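Local coordinates for protein spectinomycin 9-adenylyltransferase (Enterococcus faecalis, PDB 6SXJ) that transfers an adenylyl group from ATP to spectinomycin, giving 9-O-adenylylspectinomycin and making bacteria resistant to that antibiotic but not to streptomycin, at residues Tyr9-Lys14 with Arg83-Thr88; Lys16-Lys21 with Gln67-Ile72; Asn183-Leu188 with Asn246-Arg251; Leu193-Gly198 with Asn250-Leu255. All coordinates share one frame; numbering follows the deposited sequence.

In the fold
The four contacts fall into two pairs, one in each part of this two-domain enzyme. Contacts 1 and 2, with centres about 9 Å apart, both use helix 8-23 of the nucleotidyltransferase domain. Contact 2 lies within the chain span that contact 1 brackets; the helix meets strand 85-91 through its first turns and helix 59-69 farther along. Contacts 3 and 4, with centres about 10 Å apart, come later and pack helix 181-196 against helix 241-253 in the helical C-terminal part. Between the pairs, centres are about 30 to 38 Å apart and no atoms touch. Each domain is thus held by contacts of its own between segments far apart in sequence.

Contact 1. Residues Tyr9-Lys14 with Arg83-Thr88; sequences YEQINK and RYIELT
Helix segment 9-14 faces the chain just where it straightens into strand 85-91, and the backbones come nearest at Gln-11 and Arg-83, whose CA atoms are 8.1 Å apart. Arg-83 is extended, so its N-H and C=O are offered to the helix together, and the Gln-11 amide takes both. Arg-83 N donates to Gln-11 OE1 over 3.0 Å, at an N-H...O angle of 154°. In return Gln-11 NE2 donates to Arg-83 O over 3.1 Å; that bond is almost straight and lies in the amide plane, although the donor is tilted from the plane of the receiving carbonyl. The pairing illustrates how a side-chain amide can bond a backbone N-H and C=O much as a neighbouring strand would. With CG anti to the carbonyl carbon (chi1 -81°) and an extended chain beyond, its oxygen and nitrogen both reach that backbone. A further bond from NE2 to Ile-72 O gives the group three bonds, which should fix its rotation. Gln-11 OE1 also rests 3.4 Å from Arg-83 CG, while Ile-85 CD1 packs 3.9 Å from Gln-11 NE2. The Arg-83 side chain crosses that of Gln-11 at about a right angle and goes on to Thr-8, Lys-42 and Ser-45. Around this buried junction, Leu-47 of strand 47-53 touches Gln-11, and Val-15 of helix 8-23 packs on Ile-85, seating the helix against the central sheet of the nucleotidyltransferase domain.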
# COMPACT_ATOMS: atom_id res chain seq x y z
N TYR A 9 -19.93 1.92 1.08
CA TYR A 9 -20.42 0.93 2.03
C TYR A 9 -20.62 -0.42 1.35
O TYR A 9 -20.29 -1.46 1.93
CB TYR A 9 -21.73 1.40 2.68
CG TYR A 9 -22.38 0.32 3.52
CD1 TYR A 9 -22.03 0.15 4.86
CD2 TYR A 9 -23.33 -0.53 2.98
CE1 TYR A 9 -22.62 -0.84 5.63
CE2 TYR A 9 -23.93 -1.52 3.74
CZ TYR A 9 -23.57 -1.67 5.07
OH TYR A 9 -24.15 -2.66 5.82
N GLU A 10 -21.15 -0.43 0.12
CA GLU A 10 -21.31 -1.71 -0.57
C GLU A 10 -19.95 -2.26 -1.02
O GLU A 10 -19.74 -3.48 -1.03
CB GLU A 10 -22.23 -1.57 -1.79
CG GLU A 10 -23.72 -1.34 -1.53
CD GLU A 10 -24.43 -0.76 -2.76
OE1 GLU A 10 -23.92 0.22 -3.36
OE2 GLU A 10 -25.50 -1.28 -3.14
N GLN A 11 -19.02 -1.38 -1.41
CA GLN A 11 -17.67 -1.81 -1.75
C GLN A 11 -17.09 -2.67 -0.64
O GLN A 11 -16.71 -3.83 -0.85
CB GLN A 11 -16.77 -0.60 -2.00
CG GLN A 11 -16.90 0.01 -3.38
CD GLN A 11 -15.66 0.75 -3.79
OE1 GLN A 11 -15.49 1.92 -3.45
NE2 GLN A 11 -14.77 0.06 -4.55
N ILE A 12 -17.07 -2.13 0.58
CA ILE A 12 -16.51 -2.87 1.71
C ILE A 12 -17.31 -4.13 1.99
O ILE A 12 -16.74 -5.19 2.27
CB ILE A 12 -16.43 -1.97 2.95
CG1 ILE A 12 -15.59 -0.74 2.65
CG2 ILE A 12 -15.84 -2.74 4.12
CD1 ILE A 12 -15.48 0.21 3.82
N ASN A 13 -18.63 -4.04 1.90
CA ASN A 13 -19.46 -5.18 2.27
C ASN A 13 -19.31 -6.33 1.28
O ASN A 13 -19.28 -7.50 1.68
CB ASN A 13 -20.92 -4.76 2.37
CG ASN A 13 -21.72 -5.67 3.26
OD1 ASN A 13 -22.59 -6.41 2.79
ND2 ASN A 13 -21.44 -5.62 4.56
N LYS A 14 -19.24 -6.02 -0.02
CA LYS A 14 -19.03 -7.06 -1.01
C LYS A 14 -17.67 -7.75 -0.82
O LYS A 14 -17.56 -8.96 -1.01
CB LYS A 14 -19.14 -6.48 -2.42
CG LYS A 14 -20.44 -6.81 -3.13
CD LYS A 14 -20.95 -5.64 -3.96
CE LYS A 14 -22.38 -5.85 -4.45
NZ LYS A 14 -22.51 -7.12 -5.28
N ARG A 83 -13.76 3.55 -5.34
CA ARG A 83 -12.44 3.60 -4.75
C ARG A 83 -11.60 2.43 -5.24
O ARG A 83 -12.13 1.39 -5.62
CB ARG A 83 -12.52 3.58 -3.22
CG ARG A 83 -13.57 4.54 -2.63
CD ARG A 83 -13.75 4.31 -1.14
NE ARG A 83 -14.57 5.35 -0.51
CZ ARG A 83 -14.09 6.47 0.01
NH1 ARG A 83 -12.79 6.72 -0.04
NH2 ARG A 83 -14.92 7.35 0.57
N TYR A 84 -10.28 2.60 -5.21
CA TYR A 84 -9.39 1.47 -5.47
C TYR A 84 -9.47 0.50 -4.30
O TYR A 84 -9.45 0.90 -3.14
CB TYR A 84 -7.94 1.93 -5.64
CG TYR A 84 -7.65 2.69 -6.90
CD1 TYR A 84 -7.83 2.11 -8.15
CD2 TYR A 84 -7.16 3.99 -6.85
CE1 TYR A 84 -7.55 2.81 -9.30
CE2 TYR A 84 -6.88 4.69 -7.98
CZ TYR A 84 -7.07 4.10 -9.21
OH TYR A 84 -6.78 4.82 -10.36
N ILE A 85 -9.56 -0.79 -4.61
CA ILE A 85 -9.40 -1.85 -3.62
C ILE A 85 -7.99 -2.43 -3.74
O ILE A 85 -7.57 -2.83 -4.82
CB ILE A 85 -10.46 -2.94 -3.79
CG1 ILE A 85 -11.86 -2.40 -3.45
CG2 ILE A 85 -10.15 -4.13 -2.90
CD1 ILE A 85 -12.93 -3.34 -3.82
N GLU A 86 -7.28 -2.48 -2.62
CA GLU A 86 -6.01 -3.18 -2.49
C GLU A 86 -6.19 -4.21 -1.39
O GLU A 86 -6.64 -3.86 -0.29
CB GLU A 86 -4.89 -2.20 -2.16
CG GLU A 86 -3.54 -2.54 -2.72
CD GLU A 86 -2.59 -1.38 -2.56
OE1 GLU A 86 -2.77 -0.36 -3.26
OE2 GLU A 86 -1.68 -1.48 -1.71
N LEU A 87 -5.88 -5.46 -1.69
CA LEU A 87 -6.09 -6.54 -0.73
C LEU A 87 -4.90 -7.49 -0.74
O LEU A 87 -4.56 -8.04 -1.79
CB LEU A 87 -7.37 -7.32 -1.06
CG LEU A 87 -7.78 -8.39 -0.05
CD1 LEU A 87 -9.31 -8.36 0.17
CD2 LEU A 87 -7.37 -9.76 -0.51
N THR A 88 -4.33 -7.72 0.45
CA THR A 88 -3.21 -8.63 0.65
C THR A 88 -3.64 -9.77 1.57
O THR A 88 -4.36 -9.55 2.55
CB THR A 88 -2.02 -7.90 1.28
OG1 THR A 88 -1.60 -6.84 0.42
CG2 THR A 88 -0.87 -8.87 1.50

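Contact 2. Residues Lys16-Lys21 with Gln67-Ile72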
# COMPACT_ATOMS: atom_id res chain seq x y z
N LYS A 16 -16.14 -8.21 2.04
CA LYS A 16 -16.27 -9.09 3.19
C LYS A 16 -16.96 -10.40 2.82
O LYS A 16 -16.55 -11.48 3.26
CB LYS A 16 -17.06 -8.40 4.31
CG LYS A 16 -16.50 -7.06 4.74
CD LYS A 16 -17.54 -6.26 5.54
CE LYS A 16 -18.20 -7.08 6.63
NZ LYS A 16 -19.16 -6.27 7.45
N LYS A 17 -18.01 -10.32 2.00
CA LYS A 17 -18.76 -11.51 1.67
C LYS A 17 -18.01 -12.37 0.66
O LYS A 17 -18.04 -13.61 0.75
CB LYS A 17 -20.14 -11.11 1.15
CG LYS A 17 -20.99 -10.43 2.24
CD LYS A 17 -22.22 -9.74 1.66
CE LYS A 17 -23.22 -9.36 2.76
NZ LYS A 17 -23.72 -10.55 3.51
N ILE A 18 -17.32 -11.74 -0.29
CA ILE A 18 -16.45 -12.51 -1.19
C ILE A 18 -15.51 -13.37 -0.37
O ILE A 18 -15.45 -14.60 -0.54
CB ILE A 18 -15.68 -11.58 -2.13
CG1 ILE A 18 -16.61 -11.00 -3.19
CG2 ILE A 18 -14.52 -12.34 -2.80
CD1 ILE A 18 -16.15 -9.67 -3.74
N LEU A 19 -14.76 -12.75 0.53
CA LEU A 19 -13.74 -13.49 1.27
C LEU A 19 -14.36 -14.61 2.08
O LEU A 19 -13.79 -15.69 2.20
CB LEU A 19 -12.95 -12.53 2.17
CG LEU A 19 -12.08 -11.50 1.44
CD1 LEU A 19 -11.90 -10.28 2.32
CD2 LEU A 19 -10.74 -12.13 1.06
N ARG A 20 -15.55 -14.35 2.63
CA ARG A 20 -16.21 -15.34 3.47
C ARG A 20 -16.78 -16.48 2.63
O ARG A 20 -16.58 -17.66 2.95
CB ARG A 20 -17.32 -14.66 4.27
CG ARG A 20 -16.84 -14.12 5.58
CD ARG A 20 -17.33 -15.00 6.70
NE ARG A 20 -18.50 -14.43 7.34
CZ ARG A 20 -19.41 -15.12 8.01
NH1 ARG A 20 -19.29 -16.44 8.13
NH2 ARG A 20 -20.43 -14.50 8.57
N LYS A 21 -17.49 -16.14 1.56
CA LYS A 21 -18.11 -17.18 0.74
C LYS A 21 -17.07 -18.13 0.17
O LYS A 21 -17.29 -19.35 0.10
CB LYS A 21 -18.93 -16.54 -0.38
CG LYS A 21 -19.56 -17.55 -1.33
CD LYS A 21 -20.40 -16.87 -2.41
CE LYS A 21 -21.32 -17.86 -3.11
NZ LYS A 21 -20.70 -19.20 -3.29
N GLN A 67 -11.44 -12.56 -9.92
CA GLN A 67 -12.64 -12.42 -10.73
C GLN A 67 -13.72 -11.66 -9.97
O GLN A 67 -14.36 -10.76 -10.53
CB GLN A 67 -13.17 -13.80 -11.13
CG GLN A 67 -12.71 -14.30 -12.49
CD GLN A 67 -13.35 -15.63 -12.85
OE1 GLN A 67 -14.49 -15.91 -12.47
NE2 GLN A 67 -12.63 -16.46 -13.59
N LYS A 68 -13.92 -12.00 -8.70
CA LYS A 68 -15.00 -11.39 -7.93
C LYS A 68 -14.64 -10.01 -7.42
O LYS A 68 -15.53 -9.17 -7.24
CB LYS A 68 -15.38 -12.31 -6.76
CG LYS A 68 -16.13 -13.59 -7.17
CD LYS A 68 -17.21 -13.29 -8.21
CE LYS A 68 -17.84 -14.55 -8.76
NZ LYS A 68 -18.99 -14.98 -7.91
N ILE A 69 -13.36 -9.72 -7.20
CA ILE A 69 -13.02 -8.39 -6.72
C ILE A 69 -13.01 -7.38 -7.86
O ILE A 69 -13.34 -6.20 -7.67
CB ILE A 69 -11.68 -8.39 -5.98
CG1 ILE A 69 -11.79 -9.22 -4.70
CG2 ILE A 69 -11.27 -6.96 -5.66
CD1 ILE A 69 -10.53 -9.22 -3.86
N ARG A 70 -12.64 -7.81 -9.06
CA ARG A 70 -12.41 -6.86 -10.14
C ARG A 70 -13.61 -5.99 -10.46
O ARG A 70 -13.42 -4.79 -10.69
CB ARG A 70 -11.95 -7.62 -11.40
CG ARG A 70 -12.03 -6.82 -12.69
CD ARG A 70 -11.24 -7.49 -13.81
NE ARG A 70 -11.48 -8.93 -13.84
CZ ARG A 70 -10.59 -9.83 -14.22
NH1 ARG A 70 -9.38 -9.45 -14.61
NH2 ARG A 70 -10.90 -11.12 -14.22
N PRO A 71 -14.85 -6.51 -10.50
CA PRO A 71 -15.98 -5.65 -10.91
C PRO A 71 -16.30 -4.56 -9.91
O PRO A 71 -16.94 -3.57 -10.28
CB PRO A 71 -17.15 -6.64 -11.04
CG PRO A 71 -16.57 -8.03 -10.84
CD PRO A 71 -15.29 -7.86 -10.10
N ILE A 72 -15.90 -4.72 -8.65
CA ILE A 72 -16.32 -3.80 -7.59
C ILE A 72 -15.19 -2.87 -7.18
O ILE A 72 -15.33 -2.13 -6.20
CB ILE A 72 -16.86 -4.57 -6.38
CG1 ILE A 72 -15.80 -5.50 -5.81
CG2 ILE A 72 -18.08 -5.39 -6.78
CD1 ILE A 72 -16.07 -5.90 -4.37
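The flat group here is the peptide unit joining Lys-68 to Ile-69, and Ile-18 covers one of its faces. Ile-18 CD1 sits almost straight above the carbonyl oxygen, 3.6 Å from Lys-68 O, and is farther from the nitrogen side of the unit, 4.4 Å from Ile-69 N. No aromatic ring takes part. Beside the peptide, the aliphatic root of Lys-68 meets the two branches of Ile-18: Lys-68 CB is 4.0 Å from Ile-18 CG1 and about as far from CG2, the two side chains passing at a slant. Beyond the peptide, Ile-18 CD1 reaches Ile-72 CD1 tip to tip at 3.8 Å. Ile-72 holds CG1 between its backbone N and carbonyl carbon (chi1 60°), which points CD1 to Ile-18. Ile-69 adds CG1 more loosely, 4.5 Å from Ile-18 CD1. The backbone bond from Ile-72 N to Ile-69 O, 3.1 Å, links the two isoleucines. Ile-69 and Ile-72 also lean on Ile-85 of strand 85-91, so this is a case of two helices meeting above a sheet. Chemically the joint rests on van der Waals contact, partly methyl against carbonyl oxygen, and depends on shape: one isoleucine lies over a peptide face and touches three residues. Lys-68 contributes its CB. The Lys-68 chain is bent and carries its amine away from the helix, and with Lys-21 NZ 6.5 Å from Lys-68 NZ, any repulsion between the like charges is probably modest.

Contact 3. Residues Asn183-Leu188 with Asn246-Arg251; sequences NSILTL and NYLNNR
Helix-to-helix packing builds the C-terminal domain of this adenylyltransferase, and the pairing of Ile-185 and Leu-188 on helix 181-196 with Leu-248 on helix 241-253 is a compact instance of it. The two segments run in the same general direction, and their CA atoms come nearest at Leu-188 and Leu-248, 6.4 Å apart. Leu-248 enters with CG anti to its carbonyl carbon (chi1 -65°), which sends CD1 to Ile-185. There the methyl meets both backbone and side chain: Leu-248 CD1 is 3.6 Å from Ile-185 O and 3.9 Å from Ile-185 CG2. The root of the same leucine is covered by Leu-188, whose CD1 lies 3.9 Å from Leu-248 CB, with Leu-188 CB itself 4.0 Å from that atom. All three residues are buried, and the side-chain contacts between them are apolar. A polar arrangement flanks them on helix 241-253. Arg-251 NE donates to Tyr-247 OH over 3.2 Å, at an N-H...O angle of 150° and close to the guanidinium plane, one turn along the helix. The same hydroxyl is hydrogen-bonded to Ser-214, and the ring of Tyr-247 stacks with His-218, so both the hydroxyl and the ring have partners. Two further helices complete the surroundings: Ile-222 of helix 216-229 touches both Ile-185 and Leu-248, while Ser-170 and Leu-173 of helix 159-173 pack against Leu-188, setting the pair inside the helical bundle.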
# COMPACT_ATOMS: atom_id res chain seq x y z
N ASN A 183 4.36 9.74 -7.70
CA ASN A 183 4.40 8.70 -6.67
C ASN A 183 5.76 8.66 -5.99
O ASN A 183 5.85 8.67 -4.75
CB ASN A 183 4.07 7.33 -7.29
CG ASN A 183 2.88 7.38 -8.22
OD1 ASN A 183 2.77 8.27 -9.07
ND2 ASN A 183 1.97 6.42 -8.08
N SER A 184 6.83 8.65 -6.78
CA SER A 184 8.17 8.47 -6.22
C SER A 184 8.54 9.62 -5.30
O SER A 184 9.06 9.41 -4.19
CB SER A 184 9.18 8.33 -7.36
OG SER A 184 9.08 7.06 -7.97
N ILE A 185 8.29 10.86 -5.73
CA ILE A 185 8.62 12.01 -4.89
C ILE A 185 7.92 11.91 -3.55
O ILE A 185 8.53 12.03 -2.49
CB ILE A 185 8.26 13.32 -5.61
CG1 ILE A 185 9.09 13.50 -6.88
CG2 ILE A 185 8.47 14.50 -4.68
CD1 ILE A 185 8.77 14.76 -7.65
N LEU A 186 6.60 11.72 -3.57
CA LEU A 186 5.83 11.76 -2.33
C LEU A 186 6.04 10.50 -1.50
O LEU A 186 6.00 10.56 -0.27
CB LEU A 186 4.35 11.96 -2.63
CG LEU A 186 4.06 13.17 -3.53
CD1 LEU A 186 2.73 12.98 -4.25
CD2 LEU A 186 4.06 14.46 -2.73
N THR A 187 6.29 9.36 -2.15
CA THR A 187 6.70 8.17 -1.40
C THR A 187 7.94 8.47 -0.57
O THR A 187 7.97 8.21 0.64
CB THR A 187 6.96 7.01 -2.36
OG1 THR A 187 5.90 6.93 -3.32
CG2 THR A 187 7.05 5.69 -1.59
N LEU A 188 8.97 9.04 -1.20
CA LEU A 188 10.18 9.41 -0.47
C LEU A 188 9.85 10.40 0.65
O LEU A 188 10.41 10.31 1.75
CB LEU A 188 11.21 10.00 -1.42
CG LEU A 188 11.96 9.05 -2.36
CD1 LEU A 188 12.70 9.85 -3.40
CD2 LEU A 188 12.90 8.16 -1.60
N ASN A 246 17.28 13.01 -5.84
CA ASN A 246 18.59 12.95 -5.19
C ASN A 246 18.54 13.61 -3.83
O ASN A 246 19.01 13.05 -2.83
CB ASN A 246 19.64 13.61 -6.09
CG ASN A 246 19.93 12.81 -7.34
OD1 ASN A 246 19.60 11.62 -7.42
ND2 ASN A 246 20.55 13.45 -8.33
N TYR A 247 17.96 14.81 -3.76
CA TYR A 247 17.86 15.51 -2.48
C TYR A 247 17.11 14.67 -1.45
O TYR A 247 17.58 14.48 -0.32
CB TYR A 247 17.15 16.85 -2.68
CG TYR A 247 16.66 17.44 -1.38
CD1 TYR A 247 17.56 18.01 -0.48
CD2 TYR A 247 15.31 17.41 -1.03
CE1 TYR A 247 17.14 18.54 0.72
CE2 TYR A 247 14.88 17.95 0.18
CZ TYR A 247 15.80 18.51 1.04
OH TYR A 247 15.40 19.05 2.25
N LEU A 248 15.92 14.19 -1.82
CA LEU A 248 15.12 13.41 -0.88
C LEU A 248 15.83 12.13 -0.47
O LEU A 248 15.77 11.72 0.69
CB LEU A 248 13.76 13.09 -1.50
CG LEU A 248 12.88 14.31 -1.76
CD1 LEU A 248 11.62 13.94 -2.52
CD2 LEU A 248 12.56 14.96 -0.43
N ASN A 249 16.50 11.48 -1.42
CA ASN A 249 17.20 10.24 -1.11
C ASN A 249 18.34 10.49 -0.12
O ASN A 249 18.47 9.79 0.89
CB ASN A 249 17.73 9.61 -2.40
CG ASN A 249 18.25 8.20 -2.18
OD1 ASN A 249 17.60 7.37 -1.55
ND2 ASN A 249 19.44 7.93 -2.70
N ASN A 250 19.18 11.49 -0.41
CA ASN A 250 20.28 11.79 0.51
C ASN A 250 19.75 12.20 1.88
O ASN A 250 20.20 11.70 2.91
CB ASN A 250 21.17 12.88 -0.09
CG ASN A 250 22.06 12.34 -1.22
OD1 ASN A 250 22.08 12.89 -2.32
ND2 ASN A 250 22.78 11.26 -0.94
N ARG A 251 18.76 13.11 1.91
CA ARG A 251 18.10 13.44 3.17
C ARG A 251 17.65 12.18 3.90
O ARG A 251 17.82 12.06 5.12
CB ARG A 251 16.90 14.35 2.88
CG ARG A 251 16.27 15.02 4.09
CD ARG A 251 14.92 15.60 3.67
NE ARG A 251 14.54 16.81 4.39
CZ ARG A 251 14.23 16.84 5.69
NH1 ARG A 251 14.26 15.73 6.41
NH2 ARG A 251 13.89 17.99 6.26

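Contact 4. Residues Leu193-Gly198 with Asn250-Leu255; sequences LTMDTG and NRLKKL
Met-195 touches Leu-252 and Leu-255 where two helices of the C-terminal helical bundle, 181-196 and 241-253, come to their ends. The apolar contacts carry the joint. Met-195 CB points at the other segment, and with CG anti to the backbone N (chi1 -170°) its chain reaches across. Its sulfur then lies against one leucine methyl, with Met-195 SD 4.4 Å from Leu-252 CD1. Nearer the backbone, Met-195 CG is 4.3 Å from Leu-255 CB. These are loose van der Waals distances, and the site is only partly buried: Met-195 and Leu-252 are buried, Leu-255 is exposed and is the last residue modelled. Met-167 of helix 159-173 touches both Met-195 and Leu-252.

Among the polar atoms, two acceptors, Asp-196 OD1 and Leu-255 O, lie 4.1 Å apart. The nearest cationic neighbour of the aspartate in these segments is too distant for a salt bridge, Arg-251 NH1 being 6.2 Å from Asp-196 OD1.

The remaining interactions shape the helix ends within each segment. Leu-255 N makes a weak bond back to Leu-252 O. After helix 181-196, Gly-198 leaves helical geometry with a positive phi. Just before it, Thr-197 OG1 bonds with Lys-199 N and also reaches back to Leu-193 O as a weak donor at 3.3 Å.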
# COMPACT_ATOMS: atom_id res chain seq x y z
N LEU A 193 9.38 10.99 6.67
CA LEU A 193 8.63 11.20 7.90
C LEU A 193 8.67 9.97 8.79
O LEU A 193 9.08 10.06 9.95
CB LEU A 193 7.20 11.59 7.57
CG LEU A 193 7.06 13.05 7.14
CD1 LEU A 193 5.63 13.41 6.75
CD2 LEU A 193 7.57 13.98 8.22
N THR A 194 8.30 8.80 8.24
CA THR A 194 8.16 7.62 9.08
C THR A 194 9.50 7.17 9.65
O THR A 194 9.52 6.66 10.77
CB THR A 194 7.47 6.49 8.30
OG1 THR A 194 7.63 5.29 9.06
CG2 THR A 194 8.05 6.33 6.93
N MET A 195 10.62 7.43 8.97
CA MET A 195 11.89 7.00 9.56
C MET A 195 12.34 7.90 10.69
O MET A 195 13.10 7.42 11.52
CB MET A 195 13.00 6.95 8.53
CG MET A 195 14.23 6.28 9.05
SD MET A 195 14.99 5.13 7.93
CE MET A 195 13.86 3.80 8.05
N ASP A 196 11.83 9.13 10.80
CA ASP A 196 12.18 9.96 11.95
C ASP A 196 11.12 9.79 13.02
O ASP A 196 11.29 8.96 13.92
CB ASP A 196 12.34 11.43 11.56
CG ASP A 196 13.40 12.12 12.37
OD1 ASP A 196 14.36 12.64 11.78
OD2 ASP A 196 13.29 12.14 13.61
N THR A 197 10.02 10.55 12.93
CA THR A 197 9.00 10.57 13.97
C THR A 197 8.61 9.14 14.36
O THR A 197 8.81 8.72 15.51
CB THR A 197 7.77 11.35 13.49
OG1 THR A 197 7.05 10.54 12.55
CG2 THR A 197 8.18 12.67 12.85
N GLY A 198 8.09 8.38 13.40
CA GLY A 198 7.75 6.99 13.63
C GLY A 198 6.40 6.59 13.08
O GLY A 198 6.03 5.42 13.12
N ASN A 250 19.18 11.49 -0.41
CA ASN A 250 20.28 11.79 0.51
C ASN A 250 19.75 12.20 1.88
O ASN A 250 20.20 11.70 2.91
CB ASN A 250 21.17 12.88 -0.09
CG ASN A 250 22.06 12.34 -1.22
OD1 ASN A 250 22.08 12.89 -2.32
ND2 ASN A 250 22.78 11.26 -0.94
N ARG A 251 18.76 13.11 1.91
CA ARG A 251 18.10 13.44 3.17
C ARG A 251 17.65 12.18 3.90
O ARG A 251 17.82 12.06 5.12
CB ARG A 251 16.90 14.35 2.88
CG ARG A 251 16.27 15.02 4.09
CD ARG A 251 14.92 15.60 3.67
NE ARG A 251 14.54 16.81 4.39
CZ ARG A 251 14.23 16.84 5.69
NH1 ARG A 251 14.26 15.73 6.41
NH2 ARG A 251 13.89 17.99 6.26
N LEU A 252 17.09 11.21 3.16
CA LEU A 252 16.64 9.97 3.78
C LEU A 252 17.82 9.13 4.25
O LEU A 252 17.77 8.55 5.34
CB LEU A 252 15.79 9.19 2.78
CG LEU A 252 15.34 7.77 3.13
CD1 LEU A 252 14.52 7.74 4.40
CD2 LEU A 252 14.54 7.19 1.96
N LYS A 253 18.88 9.05 3.45
CA LYS A 253 20.03 8.22 3.81
C LYS A 253 20.68 8.65 5.12
O LYS A 253 21.41 7.86 5.72
CB LYS A 253 21.07 8.25 2.69
CG LYS A 253 20.78 7.29 1.54
CD LYS A 253 21.31 7.83 0.22
CE LYS A 253 22.61 7.15 -0.20
NZ LYS A 253 23.22 7.80 -1.41
N LYS A 254 20.43 9.88 5.58
CA LYS A 254 20.87 10.32 6.90
C LYS A 254 19.91 9.89 8.01
O LYS A 254 20.00 10.42 9.12
CB LYS A 254 21.03 11.84 6.92
CG LYS A 254 21.70 12.43 5.69
CD LYS A 254 23.04 11.76 5.41
CE LYS A 254 23.02 10.98 4.10
NZ LYS A 254 23.97 9.82 4.10
N LEU A 255 19.03 8.94 7.72
CA LEU A 255 17.95 8.54 8.62
C LEU A 255 17.48 9.68 9.51
O LEU A 255 16.63 10.48 9.12
CB LEU A 255 18.38 7.34 9.48
CG LEU A 255 19.69 7.41 10.27
CD1 LEU A 255 19.44 7.87 11.69
CD2 LEU A 255 20.39 6.05 10.26